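Local coordinates for protein P91 (Metagenome, PDB 4ZI5) that hydrolyses phosphotriesters as a promiscuous activity of a dienelactone hydrolase-like alpha/beta hydrolase, at residues G12-G24 / C28-G40. Residues are numbered along the deposited sequence; the frame is centred on the assembly and turned at random.
Sequences GAMTARKVDYTDG and CIGEFHWDEGKSG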
loop_
_atom_site.group_PDB
_atom_site.type_symbol
_atom_site.label_atom_id
_atom_site.label_comp_id
_atom_site.label_asym_id
_atom_site.label_seq_id
_atom_site.Cartn_x
_atom_site.Cartn_y
_atom_site.Cartn_z
ATOM N N GLY A 12 0.868 -30.192 -11.478
ATOM C CA GLY A 12 -0.227 -29.196 -11.720
ATOM C C GLY A 12 -0.886 -28.598 -10.473
ATOM O O GLY A 12 -0.446 -27.557 -9.959
ATOM N N ALA A 13 -1.948 -29.255 -9.991
ATOM C CA ALA A 13 -2.889 -28.622 -9.059
ATOM C C ALA A 13 -2.430 -28.700 -7.586
ATOM O O ALA A 13 -1.629 -29.559 -7.197
ATOM C CB ALA A 13 -4.283 -29.221 -9.217
ATOM N N MET A 14 -2.943 -27.775 -6.782
ATOM C CA MET A 14 -2.682 -27.782 -5.351
ATOM C C MET A 14 -3.524 -28.871 -4.695
ATOM O O MET A 14 -4.529 -29.297 -5.248
ATOM C CB MET A 14 -3.011 -26.410 -4.762
ATOM C CG MET A 14 -2.211 -25.265 -5.386
ATOM S SD MET A 14 -0.430 -25.473 -5.212
ATOM C CE MET A 14 0.107 -26.123 -6.798
ATOM N N THR A 15 -3.122 -29.308 -3.511
ATOM C CA THR A 15 -3.897 -30.319 -2.772
ATOM C C THR A 15 -4.378 -29.751 -1.462
ATOM O O THR A 15 -3.829 -28.757 -0.957
ATOM C CB THR A 15 -3.038 -31.569 -2.514
ATOM O OG1 THR A 15 -2.427 -31.961 -3.743
ATOM C CG2 THR A 15 -3.882 -32.744 -2.015
ATOM N N ALA A 16 -5.425 -30.368 -0.913
ATOM C CA ALA A 16 -5.964 -29.940 0.369
ATOM C C ALA A 16 -6.315 -31.162 1.198
ATOM O O ALA A 16 -6.687 -32.207 0.649
ATOM C CB ALA A 16 -7.183 -29.067 0.168
ATOM N N ARG A 17 -6.280 -31.000 2.511
ATOM C CA ARG A 17 -6.685 -32.076 3.409
ATOM C C ARG A 17 -7.290 -31.480 4.656
ATOM O O ARG A 17 -6.919 -30.373 5.073
ATOM C CB ARG A 17 -5.481 -32.952 3.737
ATOM C CG ARG A 17 -4.425 -32.318 4.643
ATOM C CD ARG A 17 -3.270 -33.266 4.847
ATOM N NE ARG A 17 -2.248 -32.793 5.792
ATOM C CZ ARG A 17 -0.980 -32.509 5.490
ATOM N NH1 ARG A 17 -0.526 -32.546 4.233
ATOM N NH2 ARG A 17 -0.157 -32.143 6.474
ATOM N N LYS A 18 -8.203 -32.229 5.287
ATOM C CA LYS A 18 -8.798 -31.783 6.537
ATOM C C LYS A 18 -7.818 -31.958 7.683
ATOM O O LYS A 18 -7.006 -32.901 7.678
ATOM C CB LYS A 18 -10.099 -32.533 6.816
ATOM C CG LYS A 18 -11.164 -32.314 5.740
ATOM C CD LYS A 18 -11.557 -30.855 5.575
ATOM C CE LYS A 18 -12.239 -30.583 4.241
ATOM N NZ LYS A 18 -13.253 -31.561 3.771
ATOM N N VAL A 19 -7.843 -31.010 8.618
ATOM C CA VAL A 19 -7.043 -31.088 9.834
ATOM C C VAL A 19 -7.960 -30.897 11.036
ATOM O O VAL A 19 -8.526 -29.827 11.213
ATOM C CB VAL A 19 -5.920 -30.015 9.847
ATOM C CG1 VAL A 19 -5.142 -30.020 11.154
ATOM C CG2 VAL A 19 -4.966 -30.252 8.673
ATOM N N ASP A 20 -8.055 -31.941 11.866
ATOM C CA ASP A 20 -8.777 -31.903 13.134
ATOM C C ASP A 20 -7.897 -31.300 14.213
ATOM O O ASP A 20 -6.744 -31.668 14.343
ATOM C CB ASP A 20 -9.164 -33.331 13.566
ATOM C CG ASP A 20 -10.162 -33.961 12.635
ATOM O OD1 ASP A 20 -11.241 -33.368 12.432
ATOM O OD2 ASP A 20 -9.871 -35.053 12.092
ATOM N N TYR A 21 -8.426 -30.346 14.967
ATOM C CA TYR A 21 -7.728 -29.820 16.127
ATOM C C TYR A 21 -8.746 -29.370 17.160
ATOM O O TYR A 21 -9.936 -29.305 16.862
ATOM C CB TYR A 21 -6.747 -28.694 15.716
ATOM C CG TYR A 21 -7.351 -27.441 15.075
ATOM C CD1 TYR A 21 -7.683 -27.398 13.736
ATOM C CD2 TYR A 21 -7.548 -26.289 15.828
ATOM C CE1 TYR A 21 -8.222 -26.245 13.157
ATOM C CE2 TYR A 21 -8.079 -25.151 15.269
ATOM C CZ TYR A 21 -8.412 -25.119 13.931
ATOM O OH TYR A 21 -8.899 -23.960 13.381
ATOM N N THR A 22 -8.289 -29.077 18.378
ATOM C CA THR A 22 -9.194 -28.722 19.469
ATOM C C THR A 22 -8.773 -27.430 20.167
ATOM O O THR A 22 -7.603 -27.060 20.185
ATOM C CB THR A 22 -9.230 -29.825 20.529
ATOM O OG1 THR A 22 -7.898 -30.008 21.012
ATOM C CG2 THR A 22 -9.722 -31.133 19.977
ATOM N N ASP A 23 -9.753 -26.746 20.719
ATOM C CA ASP A 23 -9.530 -25.661 21.648
ATOM C C ASP A 23 -10.403 -25.998 22.854
ATOM O O ASP A 23 -11.606 -25.800 22.811
ATOM C CB ASP A 23 -9.925 -24.321 21.057
ATOM C CG ASP A 23 -9.893 -23.196 22.083
ATOM O OD1 ASP A 23 -9.173 -23.340 23.101
ATOM O OD2 ASP A 23 -10.577 -22.163 21.865
ATOM N N GLY A 24 -9.796 -26.561 23.894
ATOM C CA GLY A 24 -10.570 -27.065 25.050
ATOM C C GLY A 24 -11.581 -28.112 24.597
ATOM O O GLY A 24 -11.214 -29.084 23.943
ATOM N N CYS A 28 -12.372 -28.508 16.177
ATOM C CA CYS A 28 -12.286 -27.719 14.966
ATOM C C CYS A 28 -11.826 -28.574 13.791
ATOM O O CYS A 28 -11.073 -29.533 13.945
ATOM C CB CYS A 28 -11.336 -26.544 15.182
ATOM S SG CYS A 28 -11.816 -25.450 16.546
ATOM N N ILE A 29 -12.316 -28.228 12.609
ATOM C CA ILE A 29 -11.937 -28.915 11.391
ATOM C C ILE A 29 -11.497 -27.884 10.362
ATOM O O ILE A 29 -12.313 -27.287 9.664
ATOM C CB ILE A 29 -13.067 -29.766 10.813
ATOM C CG1 ILE A 29 -13.816 -30.553 11.927
ATOM C CG2 ILE A 29 -12.469 -30.714 9.787
ATOM C CD1 ILE A 29 -15.223 -30.968 11.527
ATOM N N GLY A 30 -10.199 -27.664 10.297
ATOM C CA GLY A 30 -9.638 -26.759 9.292
ATOM C C GLY A 30 -9.309 -27.497 7.996
ATOM O O GLY A 30 -9.399 -28.727 7.918
ATOM N N GLU A 31 -8.888 -26.745 6.983
ATOM C CA GLU A 31 -8.471 -27.318 5.708
ATOM C C GLU A 31 -7.110 -26.779 5.332
ATOM O O GLU A 31 -6.921 -25.563 5.243
ATOM C CB GLU A 31 -9.506 -27.022 4.585
ATOM C CG GLU A 31 -9.251 -27.819 3.321
ATOM C CD GLU A 31 -10.291 -27.575 2.273
ATOM O OE1 GLU A 31 -11.150 -28.464 2.106
ATOM O OE2 GLU A 31 -10.269 -26.494 1.643
ATOM N N PHE A 32 -6.171 -27.704 5.130
ATOM C CA PHE A 32 -4.758 -27.417 4.917
ATOM C C PHE A 32 -4.440 -27.588 3.438
ATOM O O PHE A 32 -4.712 -28.643 2.859
ATOM C CB PHE A 32 -3.916 -28.374 5.743
ATOM C CG PHE A 32 -2.449 -28.183 5.608
ATOM C CD1 PHE A 32 -1.816 -27.095 6.198
ATOM C CD2 PHE A 32 -1.675 -29.118 4.918
ATOM C CE1 PHE A 32 -0.459 -26.932 6.097
ATOM C CE2 PHE A 32 -0.307 -28.976 4.813
ATOM C CZ PHE A 32 0.311 -27.886 5.416
ATOM N N HIS A 33 -3.837 -26.542 2.851
ATOM C CA HIS A 33 -3.492 -26.496 1.436
ATOM C C HIS A 33 -1.998 -26.427 1.233
ATOM O O HIS A 33 -1.304 -25.614 1.860
ATOM C CB HIS A 33 -4.135 -25.280 0.790
ATOM C CG HIS A 33 -5.626 -25.321 0.788
ATOM N ND1 HIS A 33 -6.359 -25.360 -0.372
ATOM C CD2 HIS A 33 -6.524 -25.331 1.805
ATOM C CE1 HIS A 33 -7.645 -25.411 -0.074
ATOM N NE2 HIS A 33 -7.775 -25.382 1.236
ATOM N N TRP A 34 -1.496 -27.268 0.335
ATOM C CA TRP A 34 -0.078 -27.254 -0.004
ATOM C C TRP A 34 0.149 -27.794 -1.430
ATOM O O TRP A 34 -0.736 -28.453 -2.020
ATOM C CB TRP A 34 0.740 -28.037 1.059
ATOM C CG TRP A 34 0.750 -29.517 0.848
ATOM C CD1 TRP A 34 1.809 -30.281 0.390
ATOM C CD2 TRP A 34 -0.347 -30.430 1.046
ATOM N NE1 TRP A 34 1.421 -31.597 0.286
ATOM C CE2 TRP A 34 0.114 -31.717 0.697
ATOM C CE3 TRP A 34 -1.669 -30.283 1.474
ATOM C CZ2 TRP A 34 -0.710 -32.852 0.755
ATOM C CZ3 TRP A 34 -2.495 -31.421 1.523
ATOM C CH2 TRP A 34 -2.012 -32.675 1.161
ATOM N N ASP A 35 1.318 -27.460 -1.980
ATOM C CA ASP A 35 1.757 -27.999 -3.270
ATOM C C ASP A 35 2.555 -29.279 -3.024
ATOM O O ASP A 35 3.668 -29.222 -2.498
ATOM C CB ASP A 35 2.633 -26.950 -3.974
ATOM C CG ASP A 35 3.044 -27.344 -5.393
ATOM O OD1 ASP A 35 2.746 -28.457 -5.888
ATOM O OD2 ASP A 35 3.632 -26.474 -6.046
ATOM N N GLU A 36 1.997 -30.430 -3.423
ATOM C CA GLU A 36 2.724 -31.723 -3.358
ATOM C C GLU A 36 3.939 -31.759 -4.275
ATOM O O GLU A 36 4.866 -32.539 -4.042
ATOM C CB GLU A 36 1.825 -32.907 -3.742
ATOM C CG GLU A 36 0.644 -33.135 -2.826
ATOM C CD GLU A 36 -0.132 -34.415 -3.154
ATOM O OE1 GLU A 36 -1.154 -34.353 -3.855
ATOM O OE2 GLU A 36 0.280 -35.491 -2.689
ATOM N N GLY A 37 3.942 -30.916 -5.309
ATOM C CA GLY A 37 5.095 -30.769 -6.202
ATOM C C GLY A 37 6.326 -30.161 -5.554
ATOM O O GLY A 37 7.435 -30.334 -6.058
ATOM N N LYS A 38 6.140 -29.443 -4.447
ATOM C CA LYS A 38 7.228 -28.873 -3.678
ATOM C C LYS A 38 7.544 -29.757 -2.477
ATOM O O LYS A 38 6.657 -30.155 -1.727
ATOM C CB LYS A 38 6.824 -27.473 -3.216
ATOM C CG LYS A 38 7.889 -26.706 -2.456
ATOM C CD LYS A 38 7.479 -25.241 -2.366
ATOM C CE LYS A 38 8.450 -24.402 -1.557
ATOM N NZ LYS A 38 7.847 -23.083 -1.212
ATOM N N SER A 39 8.820 -30.034 -2.262
ATOM C CA SER A 39 9.235 -30.907 -1.178
ATOM C C SER A 39 9.839 -30.105 -0.022
ATOM O O SER A 39 10.515 -29.110 -0.243
ATOM C CB SER A 39 10.230 -31.929 -1.722
ATOM O OG SER A 39 10.200 -33.093 -0.929
ATOM N N GLY A 40 9.578 -30.526 1.206
ATOM C CA GLY A 40 10.260 -29.979 2.378
ATOM C C GLY A 40 9.533 -28.827 3.065
ATOM O O GLY A 40 8.490 -28.356 2.573
HETATM O O HOH W 1 -0.331 -30.559 -5.018
HETATM O O HOH W 2 -5.131 -26.632 -2.514
HETATM O O HOH W 3 -12.069 -31.815 14.938
#
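The hairpin of strands 15-23 and 26-34 pairs Thr15 with Trp34, Arg17 with Phe32, Val19 with Gly30 and Tyr21 with Cys28, each through two backbone hydrogen bonds, the straightest from Phe32 N to Arg17 O (178°). On the face holding Thr15, Arg17 and Trp34, the indole is sandwiched: Thr15 CB lies over one side, and Arg17 NH1 comes down on the other, 3.4 Å from Trp34 CH2. The guanidinium stands 70° from the indole plane, so this cation-pi contact is made edge-on by an N-H corner, while Phe32 CD2 sits 3.5 Å from Arg17 CZ over the guanidinium's flat face. Arg17 CG sits between the backbone N and the carbonyl carbon (chi1 71°), and the chain then runs extended to NE, which carries the guanidinium over the indole; Glu119 and Gln117 take its far end. Cut back to alanine, this position would probably lose its cover on one indole face and leave Glu119 without its salt-bridge mate. The hairpin forms one edge of the central sheet of this alpha/beta hydrolase, where strand 26-34 runs antiparallel to strand 71-74. Farther along, Cys28 CB lies 3.5 Å from Tyr21 CZ over the ring face, and Tyr21 OH is hydrogen-bonded to Asp76 N. Across the sheet, Ala16 CB lies over the face of the His33 imidazole in a CH-pi contact, and His33 NE2 gives a hydrogen bond to Glu31 OE2 (2.8 Å). Beside the Asp35-Lys38 turn, Thr15 OG1 donates to Glu36 OE1 (2.7 Å), and a water ties that hydroxyl to Ala13 O and Glu36 N.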